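Local coordinates for hypothetical protein APE0754 (Aeropyrum pernix, PDB 1TUA) that is of unknown function but has K homology (KH) folds and probably binds RNA, at residues I70-P75 and E135-I140; V90-K95 and A149-I154; I6-K11 and K62-V67; Y144-A149 and R175-R180. One frame throughout, in Å; residues are numbered along the deposited sequence.

Interaction 1 of 4, residues I70-P75 and E135-I140; sequences ISLGFP and EYEVAI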
loop_
_atom_site.group_PDB
_atom_site.type_symbol
_atom_site.label_atom_id
_atom_site.label_comp_id
_atom_site.label_asym_id
_atom_site.label_seq_id
_atom_site.Cartn_x
_atom_site.Cartn_y
_atom_site.Cartn_z
ATOM N N ILE A 70 -5.309 1.040 -5.097
ATOM C CA ILE A 70 -6.705 0.632 -5.266
ATOM C C ILE A 70 -6.758 -0.678 -6.052
ATOM O O ILE A 70 -7.545 -1.577 -5.739
ATOM C CB ILE A 70 -7.520 1.722 -5.999
ATOM C CG1 ILE A 70 -7.600 2.969 -5.109
ATOM C CG2 ILE A 70 -8.924 1.194 -6.359
ATOM C CD1 ILE A 70 -8.166 4.188 -5.808
ATOM N N SER A 71 -5.908 -0.782 -7.067
ATOM C CA SER A 71 -5.823 -1.995 -7.881
ATOM C C SER A 71 -5.461 -3.197 -6.999
ATOM O O SER A 71 -5.986 -4.295 -7.176
ATOM C CB SER A 71 -4.758 -1.814 -8.971
ATOM O OG SER A 71 -4.624 -2.985 -9.757
ATOM N N LEU A 72 -4.565 -2.974 -6.042
ATOM C CA LEU A 72 -4.129 -4.026 -5.124
ATOM C C LEU A 72 -5.201 -4.472 -4.129
ATOM O O LEU A 72 -5.070 -5.527 -3.499
ATOM C CB LEU A 72 -2.878 -3.574 -4.370
ATOM C CG LEU A 72 -1.603 -3.568 -5.220
ATOM C CD1 LEU A 72 -0.500 -2.831 -4.487
ATOM C CD2 LEU A 72 -1.190 -5.000 -5.528
ATOM N N GLY A 73 -6.255 -3.676 -3.973
ATOM C CA GLY A 73 -7.319 -4.067 -3.063
ATOM C C GLY A 73 -7.787 -3.031 -2.057
ATOM O O GLY A 73 -8.855 -3.189 -1.464
ATOM N N PHE A 74 -6.998 -1.981 -1.846
ATOM C CA PHE A 74 -7.374 -0.935 -0.903
ATOM C C PHE A 74 -8.564 -0.121 -1.389
ATOM O O PHE A 74 -8.661 0.201 -2.567
ATOM C CB PHE A 74 -6.224 0.064 -0.699
ATOM C CG PHE A 74 -5.201 -0.355 0.321
ATOM C CD1 PHE A 74 -5.540 -0.465 1.670
ATOM C CD2 PHE A 74 -3.886 -0.594 -0.061
ATOM C CE1 PHE A 74 -4.582 -0.802 2.623
ATOM C CE2 PHE A 74 -2.914 -0.932 0.885
ATOM C CZ PHE A 74 -3.264 -1.035 2.231
ATOM N N PRO A 75 -9.501 0.202 -0.487
ATOM C CA PRO A 75 -10.630 1.014 -0.945
ATOM C C PRO A 75 -10.032 2.413 -1.175
ATOM O O PRO A 75 -9.032 2.781 -0.540
ATOM C CB PRO A 75 -11.595 0.977 0.246
ATOM C CG PRO A 75 -10.696 0.717 1.423
ATOM C CD PRO A 75 -9.733 -0.309 0.873
ATOM N N GLU A 135 -5.585 -11.142 -3.016
ATOM C CA GLU A 135 -5.532 -12.515 -3.515
ATOM C C GLU A 135 -4.217 -13.198 -3.137
ATOM O O GLU A 135 -4.218 -14.284 -2.547
ATOM C CB GLU A 135 -5.706 -12.526 -5.041
ATOM C CG GLU A 135 -5.732 -13.924 -5.655
ATOM C CD GLU A 135 -6.103 -13.919 -7.138
ATOM O OE1 GLU A 135 -5.371 -13.303 -7.946
ATOM O OE2 GLU A 135 -7.134 -14.534 -7.494
ATOM N N TYR A 136 -3.099 -12.565 -3.477
ATOM C CA TYR A 136 -1.791 -13.122 -3.154
ATOM C C TYR A 136 -0.784 -12.025 -2.848
ATOM O O TYR A 136 0.396 -12.299 -2.631
ATOM C CB TYR A 136 -1.286 -13.998 -4.306
ATOM C CG TYR A 136 -1.127 -13.258 -5.609
ATOM C CD1 TYR A 136 0.043 -12.557 -5.896
ATOM C CD2 TYR A 136 -2.169 -13.213 -6.536
ATOM C CE1 TYR A 136 0.170 -11.824 -7.076
ATOM C CE2 TYR A 136 -2.053 -12.480 -7.718
ATOM C CZ TYR A 136 -0.881 -11.786 -7.979
ATOM O OH TYR A 136 -0.770 -11.036 -9.130
ATOM N N GLU A 137 -1.253 -10.781 -2.828
ATOM C CA GLU A 137 -0.383 -9.644 -2.527
ATOM C C GLU A 137 -0.850 -8.927 -1.267
ATOM O O GLU A 137 -2.039 -8.646 -1.124
ATOM C CB GLU A 137 -0.384 -8.653 -3.694
ATOM C CG GLU A 137 0.334 -9.162 -4.929
ATOM C CD GLU A 137 -0.157 -8.505 -6.205
ATOM O OE1 GLU A 137 -1.378 -8.577 -6.487
ATOM O OE2 GLU A 137 0.679 -7.925 -6.932
ATOM N N VAL A 138 0.072 -8.656 -0.347
ATOM C CA VAL A 138 -0.274 -7.915 0.865
ATOM C C VAL A 138 0.310 -6.518 0.691
ATOM O O VAL A 138 1.530 -6.344 0.661
ATOM C CB VAL A 138 0.311 -8.543 2.122
ATOM C CG1 VAL A 138 -0.099 -7.725 3.338
ATOM C CG2 VAL A 138 -0.179 -9.974 2.253
ATOM N N ALA A 139 -0.569 -5.531 0.545
ATOM C CA ALA A 139 -0.159 -4.145 0.337
ATOM C C ALA A 139 -0.131 -3.387 1.662
ATOM O O ALA A 139 -1.018 -3.552 2.504
ATOM C CB ALA A 139 -1.113 -3.466 -0.644
ATOM N N ILE A 140 0.879 -2.535 1.821
ATOM C CA ILE A 140 1.073 -1.770 3.046
ATOM C C ILE A 140 1.296 -0.292 2.753
ATOM O O ILE A 140 2.087 0.054 1.882
ATOM C CB ILE A 140 2.324 -2.284 3.796
ATOM C CG1 ILE A 140 2.202 -3.789 4.047
ATOM C CG2 ILE A 140 2.525 -1.504 5.091
ATOM C CD1 ILE A 140 3.536 -4.470 4.352
HETATM O O HOH W 1 -3.478 -6.169 -1.440
HETATM O O HOH W 2 -5.379 -8.456 -4.900
#

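Interaction 2 of 4, residues V90-K95 and A149-I154; sequences VVVDLK and AAKQAI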
loop_
_atom_site.group_PDB
_atom_site.type_symbol
_atom_site.label_atom_id
_atom_site.label_comp_id
_atom_site.label_asym_id
_atom_site.label_seq_id
_atom_site.Cartn_x
_atom_site.Cartn_y
_atom_site.Cartn_z
ATOM N N VAL A 90 4.184 -0.288 0.007
ATOM C CA VAL A 90 5.083 -1.434 -0.030
ATOM C C VAL A 90 4.219 -2.657 -0.245
ATOM O O VAL A 90 3.134 -2.757 0.327
ATOM C CB VAL A 90 5.857 -1.587 1.278
ATOM C CG1 VAL A 90 6.619 -2.909 1.280
ATOM C CG2 VAL A 90 6.813 -0.418 1.436
ATOM N N VAL A 91 4.690 -3.585 -1.069
ATOM C CA VAL A 91 3.913 -4.784 -1.353
ATOM C C VAL A 91 4.691 -6.060 -1.103
ATOM O O VAL A 91 5.868 -6.158 -1.444
ATOM C CB VAL A 91 3.431 -4.801 -2.823
ATOM C CG1 VAL A 91 2.646 -6.077 -3.103
ATOM C CG2 VAL A 91 2.572 -3.578 -3.107
ATOM N N VAL A 92 4.020 -7.032 -0.494
ATOM C CA VAL A 92 4.611 -8.337 -0.238
ATOM C C VAL A 92 3.884 -9.316 -1.155
ATOM O O VAL A 92 2.679 -9.530 -1.017
ATOM C CB VAL A 92 4.416 -8.775 1.227
ATOM C CG1 VAL A 92 4.890 -10.205 1.413
ATOM C CG2 VAL A 92 5.195 -7.851 2.147
ATOM N N ASP A 93 4.604 -9.879 -2.119
ATOM C CA ASP A 93 3.991 -10.835 -3.034
ATOM C C ASP A 93 4.162 -12.209 -2.395
ATOM O O ASP A 93 5.268 -12.753 -2.362
ATOM C CB ASP A 93 4.678 -10.806 -4.401
ATOM C CG ASP A 93 3.911 -11.598 -5.448
ATOM O OD1 ASP A 93 3.564 -12.765 -5.173
ATOM O OD2 ASP A 93 3.652 -11.054 -6.543
ATOM N N LEU A 94 3.062 -12.761 -1.889
ATOM C CA LEU A 94 3.102 -14.048 -1.212
ATOM C C LEU A 94 3.548 -15.222 -2.084
ATOM O O LEU A 94 3.984 -16.248 -1.560
ATOM C CB LEU A 94 1.740 -14.339 -0.569
ATOM C CG LEU A 94 1.280 -13.306 0.474
ATOM C CD1 LEU A 94 -0.094 -13.668 1.001
ATOM C CD2 LEU A 94 2.282 -13.246 1.619
ATOM N N LYS A 95 3.449 -15.088 -3.403
ATOM C CA LYS A 95 3.879 -16.180 -4.266
ATOM C C LYS A 95 5.399 -16.311 -4.241
ATOM O O LYS A 95 5.958 -17.315 -4.692
ATOM C CB LYS A 95 3.371 -15.976 -5.693
ATOM C CG LYS A 95 1.885 -16.240 -5.829
ATOM C CD LYS A 95 1.440 -16.217 -7.272
ATOM C CE LYS A 95 -0.043 -16.540 -7.380
ATOM N NZ LYS A 95 -0.545 -16.438 -8.780
ATOM N N ALA A 149 8.770 -2.123 8.557
ATOM C CA ALA A 149 8.627 -2.943 9.765
ATOM C C ALA A 149 7.458 -3.910 9.571
ATOM O O ALA A 149 7.561 -5.102 9.868
ATOM C CB ALA A 149 8.380 -2.054 10.978
ATOM N N ALA A 150 6.344 -3.388 9.063
ATOM C CA ALA A 150 5.155 -4.196 8.810
ATOM C C ALA A 150 5.448 -5.277 7.762
ATOM O O ALA A 150 5.005 -6.420 7.882
ATOM C CB ALA A 150 4.014 -3.298 8.332
ATOM N N LYS A 151 6.194 -4.901 6.727
ATOM C CA LYS A 151 6.547 -5.824 5.655
ATOM C C LYS A 151 7.283 -7.027 6.235
ATOM O O LYS A 151 6.985 -8.179 5.907
ATOM C CB LYS A 151 7.440 -5.112 4.638
ATOM C CG LYS A 151 7.949 -5.984 3.498
ATOM C CD LYS A 151 8.950 -5.207 2.647
ATOM C CE LYS A 151 9.463 -6.030 1.472
ATOM N NZ LYS A 151 8.454 -6.164 0.380
ATOM N N GLN A 152 8.250 -6.744 7.101
ATOM C CA GLN A 152 9.033 -7.792 7.729
ATOM C C GLN A 152 8.135 -8.711 8.564
ATOM O O GLN A 152 8.235 -9.937 8.468
ATOM C CB GLN A 152 10.128 -7.153 8.591
ATOM C CG GLN A 152 11.004 -8.135 9.334
ATOM C CD GLN A 152 12.114 -7.444 10.102
ATOM O OE1 GLN A 152 11.909 -6.389 10.707
ATOM N NE2 GLN A 152 13.297 -8.043 10.091
ATOM N N ALA A 153 7.250 -8.124 9.372
ATOM C CA ALA A 153 6.341 -8.915 10.200
ATOM C C ALA A 153 5.468 -9.822 9.326
ATOM O O ALA A 153 5.259 -10.998 9.647
ATOM C CB ALA A 153 5.469 -7.998 11.045
ATOM N N ILE A 154 4.957 -9.272 8.224
ATOM C CA ILE A 154 4.129 -10.044 7.302
ATOM C C ILE A 154 4.943 -11.193 6.705
ATOM O O ILE A 154 4.465 -12.322 6.621
ATOM C CB ILE A 154 3.597 -9.170 6.147
ATOM C CG1 ILE A 154 2.655 -8.091 6.694
ATOM C CG2 ILE A 154 2.886 -10.048 5.120
ATOM C CD1 ILE A 154 1.401 -8.642 7.327
#

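Interaction 3 of 4, residues I6-K11 and K62-V67; sequences IYVKVK and KAAEVV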
loop_
_atom_site.group_PDB
_atom_site.type_symbol
_atom_site.label_atom_id
_atom_site.label_comp_id
_atom_site.label_asym_id
_atom_site.label_seq_id
_atom_site.Cartn_x
_atom_site.Cartn_y
_atom_site.Cartn_z
ATOM N N ILE A 6 2.710 8.043 -16.703
ATOM C CA ILE A 6 2.906 6.832 -15.927
ATOM C C ILE A 6 1.745 5.885 -16.212
ATOM O O ILE A 6 0.584 6.193 -15.925
ATOM C CB ILE A 6 2.984 7.132 -14.410
ATOM C CG1 ILE A 6 4.174 8.059 -14.134
ATOM C CG2 ILE A 6 3.127 5.830 -13.622
ATOM C CD1 ILE A 6 4.419 8.352 -12.660
ATOM N N TYR A 7 2.067 4.745 -16.810
ATOM C CA TYR A 7 1.073 3.732 -17.128
ATOM C C TYR A 7 0.938 2.803 -15.934
ATOM O O TYR A 7 1.930 2.298 -15.409
ATOM C CB TYR A 7 1.517 2.931 -18.355
ATOM C CG TYR A 7 1.442 3.712 -19.638
ATOM C CD1 TYR A 7 0.438 3.456 -20.571
ATOM C CD2 TYR A 7 2.361 4.723 -19.917
ATOM C CE1 TYR A 7 0.349 4.189 -21.755
ATOM C CE2 TYR A 7 2.280 5.466 -21.101
ATOM C CZ TYR A 7 1.269 5.190 -22.013
ATOM O OH TYR A 7 1.175 5.912 -23.180
ATOM N N VAL A 8 -0.292 2.587 -15.495
ATOM C CA VAL A 8 -0.536 1.709 -14.363
ATOM C C VAL A 8 -1.505 0.603 -14.773
ATOM O O VAL A 8 -2.660 0.873 -15.114
ATOM C CB VAL A 8 -1.144 2.492 -13.176
ATOM C CG1 VAL A 8 -1.354 1.564 -11.986
ATOM C CG2 VAL A 8 -0.241 3.651 -12.807
ATOM N N LYS A 9 -1.025 -0.638 -14.756
ATOM C CA LYS A 9 -1.875 -1.769 -15.106
ATOM C C LYS A 9 -2.780 -2.015 -13.911
ATOM O O LYS A 9 -2.308 -2.114 -12.783
ATOM C CB LYS A 9 -1.032 -3.016 -15.379
ATOM C CG LYS A 9 -1.853 -4.244 -15.780
ATOM C CD LYS A 9 -2.577 -4.031 -17.109
ATOM C CE LYS A 9 -3.540 -5.171 -17.416
ATOM N NZ LYS A 9 -4.590 -5.297 -16.367
ATOM N N VAL A 10 -4.081 -2.100 -14.150
ATOM C CA VAL A 10 -5.023 -2.325 -13.060
ATOM C C VAL A 10 -5.695 -3.690 -13.197
ATOM O O VAL A 10 -6.029 -4.112 -14.303
ATOM C CB VAL A 10 -6.108 -1.209 -13.036
ATOM C CG1 VAL A 10 -7.171 -1.523 -11.998
ATOM C CG2 VAL A 10 -5.450 0.139 -12.726
ATOM N N LYS A 11 -5.865 -4.392 -12.079
ATOM C CA LYS A 11 -6.529 -5.690 -12.112
ATOM C C LYS A 11 -7.916 -5.418 -12.685
ATOM O O LYS A 11 -8.619 -4.524 -12.220
ATOM C CB LYS A 11 -6.641 -6.277 -10.702
ATOM C CG LYS A 11 -5.294 -6.578 -10.036
ATOM C CD LYS A 11 -5.479 -7.272 -8.674
ATOM C CE LYS A 11 -4.161 -7.421 -7.899
ATOM N NZ LYS A 11 -3.182 -8.345 -8.546
ATOM N N LYS A 62 2.609 10.148 -6.906
ATOM C CA LYS A 62 1.657 9.769 -5.860
ATOM C C LYS A 62 0.278 9.463 -6.444
ATOM O O LYS A 62 -0.426 8.588 -5.952
ATOM C CB LYS A 62 1.564 10.863 -4.794
ATOM C CG LYS A 62 2.795 10.928 -3.899
ATOM C CD LYS A 62 2.622 11.935 -2.767
ATOM C CE LYS A 62 3.747 11.810 -1.742
ATOM N NZ LYS A 62 3.704 10.509 -1.007
ATOM N N ALA A 63 -0.111 10.187 -7.490
ATOM C CA ALA A 63 -1.392 9.934 -8.142
ATOM C C ALA A 63 -1.373 8.489 -8.657
ATOM O O ALA A 63 -2.350 7.745 -8.510
ATOM C CB ALA A 63 -1.594 10.906 -9.312
ATOM N N ALA A 64 -0.249 8.098 -9.256
ATOM C CA ALA A 64 -0.093 6.746 -9.793
ATOM C C ALA A 64 -0.058 5.706 -8.671
ATOM O O ALA A 64 -0.533 4.581 -8.845
ATOM C CB ALA A 64 1.179 6.660 -10.625
ATOM N N GLU A 65 0.498 6.076 -7.520
ATOM C CA GLU A 65 0.563 5.140 -6.397
ATOM C C GLU A 65 -0.831 4.891 -5.840
ATOM O O GLU A 65 -1.150 3.776 -5.444
ATOM C CB GLU A 65 1.488 5.666 -5.300
ATOM C CG GLU A 65 2.952 5.635 -5.694
ATOM C CD GLU A 65 3.466 4.222 -5.917
ATOM O OE1 GLU A 65 3.758 3.522 -4.927
ATOM O OE2 GLU A 65 3.569 3.802 -7.089
ATOM N N VAL A 66 -1.667 5.922 -5.820
ATOM C CA VAL A 66 -3.032 5.751 -5.330
ATOM C C VAL A 66 -3.752 4.740 -6.223
ATOM O O VAL A 66 -4.428 3.832 -5.734
ATOM C CB VAL A 66 -3.803 7.083 -5.338
ATOM C CG1 VAL A 66 -5.278 6.836 -5.052
ATOM C CG2 VAL A 66 -3.209 8.022 -4.302
ATOM N N VAL A 67 -3.604 4.896 -7.535
ATOM C CA VAL A 67 -4.234 3.970 -8.477
ATOM C C VAL A 67 -3.736 2.541 -8.243
ATOM O O VAL A 67 -4.521 1.594 -8.223
ATOM C CB VAL A 67 -3.934 4.372 -9.935
ATOM C CG1 VAL A 67 -4.383 3.257 -10.885
ATOM C CG2 VAL A 67 -4.652 5.682 -10.268
#

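Interaction 4 of 4, residues Y144-A149 and R175-R180; sequences YERAMA and REIKRR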
loop_
_atom_site.group_PDB
_atom_site.type_symbol
_atom_site.label_atom_id
_atom_site.label_comp_id
_atom_site.label_asym_id
_atom_site.label_seq_id
_atom_site.Cartn_x
_atom_site.Cartn_y
_atom_site.Cartn_z
ATOM N N TYR A 144 8.190 5.230 5.420
ATOM C CA TYR A 144 9.231 4.254 5.132
ATOM C C TYR A 144 9.564 3.209 6.193
ATOM O O TYR A 144 9.443 2.012 5.942
ATOM C CB TYR A 144 10.529 4.958 4.730
ATOM C CG TYR A 144 11.584 3.974 4.296
ATOM C CD1 TYR A 144 11.451 3.266 3.103
ATOM C CD2 TYR A 144 12.679 3.693 5.111
ATOM C CE1 TYR A 144 12.379 2.298 2.733
ATOM C CE2 TYR A 144 13.614 2.726 4.750
ATOM C CZ TYR A 144 13.457 2.032 3.563
ATOM O OH TYR A 144 14.370 1.066 3.210
ATOM N N GLU A 145 10.003 3.649 7.365
ATOM C CA GLU A 145 10.373 2.709 8.416
ATOM C C GLU A 145 9.233 1.844 8.943
ATOM O O GLU A 145 9.412 0.645 9.169
ATOM C CB GLU A 145 11.016 3.457 9.571
ATOM C CG GLU A 145 12.297 4.131 9.191
ATOM C CD GLU A 145 13.028 4.632 10.400
ATOM O OE1 GLU A 145 12.517 5.562 11.059
ATOM O OE2 GLU A 145 14.105 4.079 10.702
ATOM N N ARG A 146 8.068 2.448 9.153
ATOM C CA ARG A 146 6.918 1.700 9.644
ATOM C C ARG A 146 6.414 0.700 8.600
ATOM O O ARG A 146 6.074 -0.436 8.937
ATOM C CB ARG A 146 5.802 2.663 10.056
ATOM C CG ARG A 146 6.149 3.453 11.311
ATOM C CD ARG A 146 5.085 4.477 11.658
ATOM N NE ARG A 146 5.328 5.048 12.983
ATOM C CZ ARG A 146 6.378 5.800 13.294
ATOM N NH1 ARG A 146 7.290 6.089 12.374
ATOM N NH2 ARG A 146 6.527 6.248 14.533
ATOM N N ALA A 147 6.376 1.110 7.335
ATOM C CA ALA A 147 5.938 0.206 6.273
ATOM C C ALA A 147 6.924 -0.967 6.148
ATOM O O ALA A 147 6.521 -2.112 5.934
ATOM C CB ALA A 147 5.831 0.959 4.944
ATOM N N MET A 148 8.218 -0.682 6.281
ATOM C CA MET A 148 9.216 -1.739 6.183
ATOM C C MET A 148 9.131 -2.671 7.397
ATOM O O MET A 148 9.375 -3.877 7.276
ATOM C CB MET A 148 10.626 -1.147 6.044
ATOM C CG MET A 148 10.891 -0.468 4.682
ATOM S SD MET A 148 10.458 -1.502 3.227
ATOM C CE MET A 148 11.688 -2.770 3.360
ATOM N N ALA A 149 8.770 -2.123 8.557
ATOM C CA ALA A 149 8.627 -2.943 9.765
ATOM C C ALA A 149 7.458 -3.910 9.571
ATOM O O ALA A 149 7.561 -5.102 9.868
ATOM C CB ALA A 149 8.380 -2.054 10.978
ATOM N N ARG A 175 9.722 0.130 18.914
ATOM C CA ARG A 175 10.113 0.912 20.076
ATOM C C ARG A 175 11.396 1.675 19.710
ATOM O O ARG A 175 11.596 2.821 20.108
ATOM C CB ARG A 175 10.336 -0.003 21.290
ATOM C CG ARG A 175 10.542 0.773 22.587
ATOM C CD ARG A 175 10.634 -0.110 23.819
ATOM N NE ARG A 175 11.292 0.635 24.888
ATOM C CZ ARG A 175 11.717 0.109 26.033
ATOM N NH1 ARG A 175 11.552 -1.186 26.282
ATOM N NH2 ARG A 175 12.342 0.877 26.918
ATOM N N GLU A 176 12.246 1.039 18.912
ATOM C CA GLU A 176 13.501 1.637 18.464
ATOM C C GLU A 176 13.235 2.844 17.554
ATOM O O GLU A 176 13.869 3.894 17.684
ATOM C CB GLU A 176 14.314 0.585 17.706
ATOM C CG GLU A 176 15.663 1.050 17.202
ATOM C CD GLU A 176 16.229 0.104 16.147
ATOM O OE1 GLU A 176 16.245 -1.126 16.396
ATOM O OE2 GLU A 176 16.654 0.593 15.070
ATOM N N ILE A 177 12.295 2.681 16.628
ATOM C CA ILE A 177 11.932 3.743 15.692
ATOM C C ILE A 177 11.351 4.955 16.424
ATOM O O ILE A 177 11.761 6.098 16.193
ATOM C CB ILE A 177 10.899 3.219 14.653
ATOM C CG1 ILE A 177 11.565 2.171 13.758
ATOM C CG2 ILE A 177 10.344 4.367 13.816
ATOM C CD1 ILE A 177 10.605 1.435 12.852
ATOM N N LYS A 178 10.401 4.699 17.317
ATOM C CA LYS A 178 9.764 5.771 18.060
ATOM C C LYS A 178 10.713 6.414 19.063
ATOM O O LYS A 178 10.667 7.623 19.277
ATOM C CB LYS A 178 8.519 5.251 18.777
ATOM C CG LYS A 178 7.400 4.836 17.845
ATOM C CD LYS A 178 6.163 4.494 18.645
ATOM C CE LYS A 178 4.995 4.175 17.748
ATOM N NZ LYS A 178 3.780 3.883 18.558
ATOM N N ARG A 179 11.571 5.612 19.684
ATOM C CA ARG A 179 12.521 6.165 20.640
ATOM C C ARG A 179 13.420 7.162 19.917
ATOM O O ARG A 179 13.628 8.282 20.387
ATOM C CB ARG A 179 13.368 5.052 21.268
ATOM C CG ARG A 179 14.405 5.555 22.274
ATOM C CD ARG A 179 14.774 4.475 23.284
ATOM N NE ARG A 179 15.744 4.944 24.271
ATOM C CZ ARG A 179 17.030 5.163 24.009
ATOM N NH1 ARG A 179 17.505 4.952 22.784
ATOM N NH2 ARG A 179 17.841 5.598 24.970
ATOM N N ARG A 180 13.935 6.755 18.762
ATOM C CA ARG A 180 14.811 7.603 17.965
ATOM C C ARG A 180 14.100 8.889 17.568
ATOM O O ARG A 180 14.688 9.970 17.596
ATOM C CB ARG A 180 15.255 6.854 16.713
ATOM C CG ARG A 180 16.423 7.484 15.992
ATOM C CD ARG A 180 16.798 6.673 14.764
ATOM N NE ARG A 180 16.782 5.237 15.037
ATOM C CZ ARG A 180 15.860 4.394 14.570
ATOM N NH1 ARG A 180 14.875 4.841 13.798
ATOM N NH2 ARG A 180 15.912 3.104 14.887
HETATM O O HOH W 3 12.946 6.837 14.021
#

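Interaction 1 of 4, residues I70-P75 and E135-I140
Leu-72 and Phe-74 press against Ala-139 where the end of helix 57-72 meets strand 137-141, the middle strand of an antiparallel three-stranded sheet in the KH domain. A Schellman motif ends the helix: Gly-73, with phi at 131°, turns the chain through backbone angles that suit glycine alone, since a side chain would collide with the preceding carbonyl oxygen. This turn brings Phe-74 round to the sheet. The packing is tight here. Phe-74 CE2 lies 3.5 Å from Ala-139 CB, and its CZ is 3.4 Å from Ala-139 O, which approaches the ring obliquely, while the backbone N of Ile-140 sits near the ring plane at its edge. With CG turned beside the backbone N (chi1 -84°), the ring points its CE2-CZ side at Ala-139, and alanine is small enough to admit both it and Leu-72, whose CD1 is 3.9 Å from Ala-139 CB. Toward Glu-137 the fit changes character: Leu-72 CD2 rests 3.7 Å from Glu-137 CD, the two side chains crossing at about a right angle, while the carboxylate finds its charge partner in Lys-11. Between the backbones of Leu-72 and residues 135-137 the fit is looser, and waters fill in. One water lies 2.7 Å from Leu-72 O and 2.9 Å from Glu-137 O; a second accepts from Glu-135 N and donates to Leu-72 O, each at 3.3 Å.

Interaction 2 of 4, residues V90-K95 and A149-I154
In this KH-type alpha-beta unit strand 90-93 and helix 149-154 run nearly parallel, their axes 9.1 Å apart at closest approach and 11° from aligned, with Val-92 and Lys-151 facing each other. Lys-151 carries most of the contact by its methylene chain. CG stands opposite the backbone N (chi1 177°), and the chain stays extended up to CE, spanning the gap to the strand. Its CD meets Val-90 CG1 at 3.5 Å, the side chains crossing at about a right angle, and its CG touches Val-92 CG2 at 3.6 Å. A bend at the last torsion (chi4 75°) then carries NZ to 3.2 Å from Val-91 O, an approach too poorly angled to count as a hydrogen bond. Branched valines suit the strand, offering a methyl on each side of this chain, and Val-92 CG1 also reaches Ile-154 CG2 at 4.2 Å. A serine in place of Lys-151, lacking the methylenes and ammonium, would probably leave the Val-90 and Val-92 methyls without their cover and Val-91 O without its nearby charge. Packed against strand 87-93, helix 144-158 sets Ile-154 against Ile-112 of helix 102-113 and Ile-123 of helix 118-127, while Ala-149 and Ala-153 meet helix 163-188.

Interaction 3 of 4, residues I6-K11 and K62-V67
No ring, amide or carboxylate takes part where Ile-6, Val-8 and Val-10 meet Ala-64 and Val-67; the one ring of these segments, Tyr-7, points to the other side of the strand, where it rests on Met-45 and Ile-47 of strand 45-50. The alternation is that of a beta strand: residues 6, 8 and 10 turn inward to helix 57-72, while Tyr-7 and Lys-9 turn outward. In this KH-like unit the edge strand 6-9 and the helix run almost parallel, 7° between their axes and 9.0 Å apart at closest approach. At Ala-64 the helix backbone comes nearest the strand, where a lone methyl fits: CB meets Ile-6 CG2 at 3.7 Å and Val-8 CG2 at 4.0 Å. One helical turn on, Val-67 takes over. With CG1 opposite its backbone N (chi1 170°), that methyl rests over both strand valines, 3.6 Å from Val-8 CG1 and 3.8 Å from Val-10 CG2. On the outer side Lys-9 curls so that NZ donates to Val-10 O at 2.8 Å from above the carbonyl plane, with a further, weak bond to Ser-44 O. Across the interface, then, methyl groups do the meeting; the hold comes from matched shape and exclusion of water, while the backbones of Ile-6, Val-8 and Val-10 pair with Val-48, Val-46 and Ser-44.

Interaction 4 of 4, residues Y144-A149 and R175-R180
An antiparallel helix pair, tied on one flank by a salt-bridge network, joins the KH domain helix 144-158 to the long C-terminal helix 163-188. The axes of the two short segments lie 10.9 Å apart at closest approach, 171° between their directions. Ile-177 is the buried centre: its CD1 packs 3.9 Å from Glu-145 CB, and its CG2 is 3.7 Å from Glu-145 OE1, the two side chains sliding past each other in opposite directions. Isoleucine suits this place because its two branches reach different parts of the partner. Next to it, Glu-145 OE2 forms a salt bridge with Arg-180 NH1 at 3.3 Å, the carboxylate and guanidinium planes 52° apart. Arg-180, bent at chi3 (-43°), turns its NH2 back to Glu-176 OE2 at 2.6 Å, so the guanidinium holds both carboxylates. A water 2.6 Å from Ile-177 O also lies near Glu-145 OE1 and takes a weak bond from Arg-180 NH1. A glutamine in place of Glu-145 would probably leave Arg-180 with Glu-176 as its anionic partner in the network, loosening the tie between the helices. On the other flank Arg-146 lays NH2 3.7 Å from Lys-178 CG, its charge met by Asp-143 and Glu-181. Farther along, Ala-149 nestles against Leu-170, Ile-173 and Met-174 of helix 163-188, while Ala-147 faces Val-90 of strand 87-93.

In the fold
Interactions 2 and 3 repeat one scheme, an edge strand beside a nearly parallel helix, in the two KH-like halves; their centres lie about 20 Å apart on opposite sides of the chain's centre. Interaction 1 bridges the halves. Helix 57-72 serves both interactions 1 and 3, and Lys-11 NZ meets Glu-137 OE1 at 2.7 Å. Strand pairing joins interactions 1 and 2, with Ile-140 N 2.7 Å from Val-90 O, so the second sheet has helix 57-72 on one face and helix 144-158 on the other. The first turns of that latter helix belong to interaction 4, which shares Ala-149 with interaction 2 and packs the C-terminal helix against helix 144-158.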